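Local structure of lactate dehydrogenase, adjacent gene encodes predicted malate dehydrogenase (Cryptosporidium parvum, 4ND2) at residues 115-120 / 129-134; 137-142 / 269-274. The protein probably catalyses the NAD-dependent interconversion of (S)-lactate and pyruvate, as a member of the lactate/malate dehydrogenase superfamily. All coordinates share one frame; numbering follows the deposited sequence.

Contact 1 and contact 2 lie side by side, with centres about 8 Å apart. Contact 1 is wholly buried; contact 2 is mostly so, with H139 partly exposed at its margin. They hold different elements. Contact 1 stays within the NAD-binding domain and sets helix 124-135 on strand 116-119. Contact 2 joins the turn after that helix to strand 270-279 of the C-terminal domain. The chemistry follows the place. Contact 1 is apolar, with one ring against valine and cysteine and no hydrogen bond across it. Contact 2 centres on a tyrosine hydroxyl between two backbone carbonyls. The two are tied by probable hydrogen bonds from V117 N to K141 O and from Q132 NE2 to L137 O.

Contact 1 (115-120 / 129-134); sequences AFVICI and SHFQKV. With A3D (3-acetylpyridine adenine dinucleotide), chain C.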
# COMPACT_ATOMS: atom_id res chain seq x y z
N ALA A 115 27.19 0.10 6.81
CA ALA A 115 25.76 0.11 7.11
C ALA A 115 25.33 1.44 7.73
O ALA A 115 26.12 2.10 8.41
CB ALA A 115 25.40 -1.04 8.03
N PHE A 116 24.08 1.82 7.49
CA PHE A 116 23.45 2.93 8.20
C PHE A 116 22.91 2.38 9.51
O PHE A 116 22.07 1.48 9.50
CB PHE A 116 22.32 3.52 7.35
CG PHE A 116 21.66 4.72 7.96
CD1 PHE A 116 22.39 5.86 8.25
CD2 PHE A 116 20.29 4.72 8.23
CE1 PHE A 116 21.78 6.98 8.80
CE2 PHE A 116 19.68 5.83 8.78
CZ PHE A 116 20.42 6.96 9.07
N VAL A 117 23.40 2.90 10.63
CA VAL A 117 23.06 2.36 11.94
C VAL A 117 22.02 3.23 12.65
O VAL A 117 22.25 4.42 12.86
CB VAL A 117 24.30 2.23 12.84
CG1 VAL A 117 23.92 1.73 14.23
CG2 VAL A 117 25.32 1.29 12.19
N ILE A 118 20.90 2.62 13.02
CA ILE A 118 19.84 3.29 13.79
C ILE A 118 19.76 2.65 15.18
O ILE A 118 19.34 1.50 15.32
CB ILE A 118 18.47 3.16 13.09
CG1 ILE A 118 18.52 3.76 11.68
CG2 ILE A 118 17.39 3.85 13.92
CD1 ILE A 118 17.37 3.32 10.78
N CYS A 119 20.16 3.40 16.20
CA CYS A 119 20.10 2.93 17.58
C CYS A 119 18.72 3.18 18.19
O CYS A 119 18.12 4.23 17.96
CB CYS A 119 21.15 3.62 18.44
SG CYS A 119 22.85 3.26 17.93
N ILE A 120 18.22 2.19 18.93
CA ILE A 120 16.99 2.33 19.71
C ILE A 120 17.26 2.14 21.21
O ILE A 120 16.59 2.73 22.05
CB ILE A 120 15.90 1.35 19.23
CG1 ILE A 120 15.61 1.58 17.74
CG2 ILE A 120 14.63 1.50 20.07
CD1 ILE A 120 14.55 0.68 17.16
N SER A 129 25.88 8.02 20.89
CA SER A 129 27.22 8.61 20.99
C SER A 129 28.25 7.54 21.32
O SER A 129 29.33 7.49 20.72
CB SER A 129 27.24 9.70 22.06
OG SER A 129 28.49 10.37 22.08
N HIS A 130 27.92 6.69 22.29
CA HIS A 130 28.79 5.59 22.68
C HIS A 130 29.07 4.65 21.51
O HIS A 130 30.22 4.30 21.27
CB HIS A 130 28.17 4.80 23.84
CG HIS A 130 29.06 3.72 24.37
ND1 HIS A 130 30.25 3.98 25.00
CD2 HIS A 130 28.93 2.37 24.35
CE1 HIS A 130 30.82 2.85 25.35
NE2 HIS A 130 30.04 1.85 24.97
N PHE A 131 28.03 4.26 20.78
CA PHE A 131 28.20 3.36 19.64
C PHE A 131 29.09 3.96 18.55
O PHE A 131 29.93 3.26 17.98
CB PHE A 131 26.87 2.95 19.02
CG PHE A 131 27.02 1.96 17.90
CD1 PHE A 131 27.04 0.59 18.17
CD2 PHE A 131 27.19 2.38 16.59
CE1 PHE A 131 27.21 -0.32 17.15
CE2 PHE A 131 27.35 1.47 15.57
CZ PHE A 131 27.36 0.11 15.84
N GLN A 132 28.88 5.23 18.24
CA GLN A 132 29.68 5.90 17.22
C GLN A 132 31.16 5.92 17.62
O GLN A 132 32.04 5.66 16.80
CB GLN A 132 29.17 7.32 16.96
CG GLN A 132 29.78 8.00 15.74
CD GLN A 132 31.17 8.57 15.99
OE1 GLN A 132 31.47 9.03 17.09
NE2 GLN A 132 32.02 8.53 14.97
N LYS A 133 31.42 6.23 18.89
CA LYS A 133 32.78 6.30 19.40
C LYS A 133 33.50 4.95 19.31
O LYS A 133 34.60 4.87 18.78
CB LYS A 133 32.80 6.80 20.85
CG LYS A 133 34.18 7.17 21.36
CD LYS A 133 34.15 7.65 22.81
CE LYS A 133 35.54 8.00 23.30
NZ LYS A 133 35.55 8.37 24.74
N VAL A 134 32.86 3.89 19.81
CA VAL A 134 33.49 2.57 19.86
C VAL A 134 33.53 1.86 18.50
O VAL A 134 34.47 1.12 18.21
CB VAL A 134 32.86 1.64 20.93
CG1 VAL A 134 32.92 2.30 22.30
CG2 VAL A 134 31.43 1.26 20.58
PA A3D C . 13.26 -6.63 25.13
O1A A3D C . 11.91 -7.12 24.71
O2A A3D C . 13.78 -6.98 26.50
O5B A3D C . 14.34 -7.12 24.05
C5B A3D C . 15.74 -6.98 24.24
C4B A3D C . 16.42 -8.09 23.46
O4B A3D C . 17.83 -7.85 23.41
C3B A3D C . 16.22 -9.46 24.11
O3B A3D C . 15.58 -10.37 23.20
C2B A3D C . 17.62 -9.93 24.46
O2B A3D C . 17.83 -11.33 24.30
C1B A3D C . 18.48 -9.12 23.51
N9A A3D C . 19.88 -8.99 23.94
C8A A3D C . 20.36 -8.85 25.20
N7A A3D C . 21.71 -8.77 25.18
C5A A3D C . 22.11 -8.85 23.90
C6A A3D C . 23.40 -8.82 23.18
N6A A3D C . 24.57 -8.69 23.84
N1A A3D C . 23.36 -8.94 21.83
C2A A3D C . 22.20 -9.07 21.14
N3A A3D C . 21.00 -9.10 21.74
C4A A3D C . 20.90 -8.99 23.09
O3 A3D C . 13.36 -5.02 25.00
PN A3D C . 12.51 -4.11 23.96
O1N A3D C . 11.14 -3.89 24.53
O2N A3D C . 12.66 -4.66 22.57
O5D A3D C . 13.34 -2.74 24.03
C5D A3D C . 14.67 -2.71 23.53
C4D A3D C . 15.38 -1.40 23.89
O4D A3D C . 14.74 -0.31 23.22
C3D A3D C . 15.35 -1.08 25.38
O3D A3D C . 16.63 -0.60 25.80
C2D A3D C . 14.33 0.04 25.50
O2D A3D C . 14.58 0.93 26.59
C1D A3D C . 14.52 0.74 24.17
N1N A3D C . 13.39 1.58 23.77
C2N A3D C . 13.65 2.82 23.33
C3N A3D C . 12.62 3.67 22.95
C7N A3D C . 12.91 5.05 22.46
O7N A3D C . 11.98 5.78 22.19
C8N A3D C . 14.33 5.52 22.28
C4N A3D C . 11.31 3.21 23.01
C5N A3D C . 11.07 1.92 23.46
C6N A3D C . 12.13 1.12 23.84
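The ring of F131 on helix 124-135 meets V117 and C119 of strand 116-119. V117 and F131 approach from opposite directions. The CE2 corner of the ring sits at both methyls of the valine: V117 CG1 is 3.7 Å from F131 CE2, and V117 CG2 is 3.9 Å from that same atom. This is the tight part. V117 CG1 also lies 4.1 Å from F131 CZ, so the methyl spans the CE2 and CZ side of the ring. The phenyl reaches the strand because its CG is anti to the backbone N (chi1 -176°).

The cysteine fits more loosely. C119 SG is 4.2 Å from F131 CB and 5.0 Å from the F131 ring centroid. It lies 35° off the ring normal, an oblique sulfur-aromatic contact. On the solvent side of the helix K133 is exposed. H130 NE2 is hydrogen-bonded to D102 OD2 of helix 94-111.

Strand and helix belong to a beta-alpha-beta unit of the Rossmann fold, which continues into strand 142-144. I78, V104 and A105 also touch F131. At the strand's end I120 meets the cofactor analogue, with I120 O 3.2 Å from C2N of its pyridine ring. No hydrogen bond crosses between strand and helix here, which is consistent with van der Waals packing and the exclusion of water holding them together.

Contact 2 (137-142 / 269-274); sequences LPHNKV and GIYMGV
The hydroxyl of Y271 lies between two backbone carbonyls of segment 137-142. Y271 OH is 3.0 Å from H139 O and 3.0 Å from V142 O. The hydroxyl has one proton to share between them. V142 O comes in at the edge of the phenol, near the ring plane, and is 3.2 Å from Y271 CE2.

The side chains of the segment close in around the same oxygen. V142 crosses the tyrosine at about a right angle, and its CB is 3.7 Å from Y271 OH. The imidazole of H139 is obliquely placed; its CD2 is 4.0 Å from Y271 CE1. H139 CG is anti to its own carbonyl carbon (chi1 -71°), which brings the imidazole and its CD2 alongside the tyrosine.

The segment holds a 3-10 turn at 139-141 and runs from the end of helix 124-135 into strand 142-144 of the Rossmann domain. Y271 comes from an antiparallel strand of the C-terminal domain, so the contact bridges the two domains. Within the segment a long backbone hydrogen bond, 3.3 Å from V142 N to H139 O, gives that carbonyl a second polar neighbour.

Further out, F260 stacks on H139 and also meets the Y271 ring. V128 and Q132 of helix 124-135 pack against the tyrosine. K141 NZ bonds to N114 O.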
# COMPACT_ATOMS: atom_id res chain seq x y z
N LEU A 137 32.38 4.28 13.12
CA LEU A 137 31.63 4.57 11.90
C LEU A 137 31.44 6.08 11.75
O LEU A 137 31.41 6.80 12.75
CB LEU A 137 30.27 3.86 11.91
CG LEU A 137 30.21 2.49 11.24
CD1 LEU A 137 31.24 1.54 11.82
CD2 LEU A 137 28.81 1.91 11.35
N PRO A 138 31.30 6.56 10.50
CA PRO A 138 31.10 7.99 10.28
C PRO A 138 29.89 8.53 11.05
O PRO A 138 28.87 7.83 11.15
CB PRO A 138 30.86 8.10 8.77
CG PRO A 138 31.49 6.88 8.20
CD PRO A 138 31.32 5.81 9.23
N HIS A 139 30.00 9.74 11.57
CA HIS A 139 28.91 10.37 12.34
C HIS A 139 27.59 10.37 11.57
O HIS A 139 26.54 10.09 12.15
CB HIS A 139 29.28 11.80 12.73
CG HIS A 139 30.35 11.89 13.78
ND1 HIS A 139 31.68 12.02 13.48
CD2 HIS A 139 30.27 11.86 15.14
CE1 HIS A 139 32.39 12.08 14.60
NE2 HIS A 139 31.55 11.98 15.62
N ASN A 140 27.66 10.67 10.28
CA ASN A 140 26.46 10.74 9.43
C ASN A 140 25.79 9.38 9.17
O ASN A 140 24.65 9.34 8.68
CB ASN A 140 26.78 11.43 8.10
CG ASN A 140 27.72 10.61 7.22
OD1 ASN A 140 28.79 10.21 7.66
ND2 ASN A 140 27.31 10.36 5.99
N LYS A 141 26.48 8.29 9.48
CA LYS A 141 25.95 6.94 9.29
C LYS A 141 25.48 6.29 10.59
O LYS A 141 25.08 5.12 10.59
CB LYS A 141 27.00 6.05 8.62
CG LYS A 141 27.41 6.50 7.22
CD LYS A 141 26.29 6.34 6.20
CE LYS A 141 26.03 4.89 5.83
NZ LYS A 141 27.15 4.27 5.07
N VAL A 142 25.52 7.03 11.70
CA VAL A 142 25.05 6.55 12.99
C VAL A 142 24.09 7.57 13.60
O VAL A 142 24.44 8.73 13.78
CB VAL A 142 26.21 6.30 13.97
CG1 VAL A 142 25.69 5.79 15.31
CG2 VAL A 142 27.22 5.33 13.38
N GLY A 269 29.30 19.76 18.42
CA GLY A 269 29.58 18.33 18.27
C GLY A 269 28.98 17.51 19.39
O GLY A 269 29.68 17.08 20.31
N ILE A 270 27.67 17.29 19.31
CA ILE A 270 26.95 16.48 20.29
C ILE A 270 25.80 15.73 19.61
O ILE A 270 25.14 16.28 18.73
CB ILE A 270 26.41 17.34 21.46
CG1 ILE A 270 25.83 16.45 22.56
CG2 ILE A 270 25.37 18.34 20.97
CD1 ILE A 270 25.35 17.22 23.77
N TYR A 271 25.58 14.49 20.03
CA TYR A 271 24.41 13.73 19.59
C TYR A 271 23.18 14.15 20.39
O TYR A 271 23.13 13.96 21.60
CB TYR A 271 24.64 12.22 19.74
CG TYR A 271 25.25 11.57 18.52
CD1 TYR A 271 26.59 11.21 18.49
CD2 TYR A 271 24.48 11.32 17.39
CE1 TYR A 271 27.15 10.61 17.37
CE2 TYR A 271 25.03 10.73 16.26
CZ TYR A 271 26.36 10.37 16.26
OH TYR A 271 26.91 9.79 15.14
N MET A 272 22.20 14.73 19.70
CA MET A 272 20.92 15.08 20.33
C MET A 272 19.80 15.15 19.29
O MET A 272 20.06 15.18 18.09
CB MET A 272 21.03 16.42 21.06
CG MET A 272 21.20 17.63 20.16
SD MET A 272 21.16 19.18 21.08
CE MET A 272 21.22 20.37 19.75
N GLY A 273 18.57 15.17 19.77
CA GLY A 273 17.40 15.25 18.90
C GLY A 273 17.33 16.55 18.12
O GLY A 273 17.24 17.63 18.70
N VAL A 274 17.37 16.44 16.79
CA VAL A 274 17.24 17.58 15.89
C VAL A 274 16.52 17.16 14.61
O VAL A 274 16.51 15.97 14.28
CB VAL A 274 18.61 18.17 15.49
CG1 VAL A 274 19.27 18.86 16.67
CG2 VAL A 274 19.53 17.08 14.92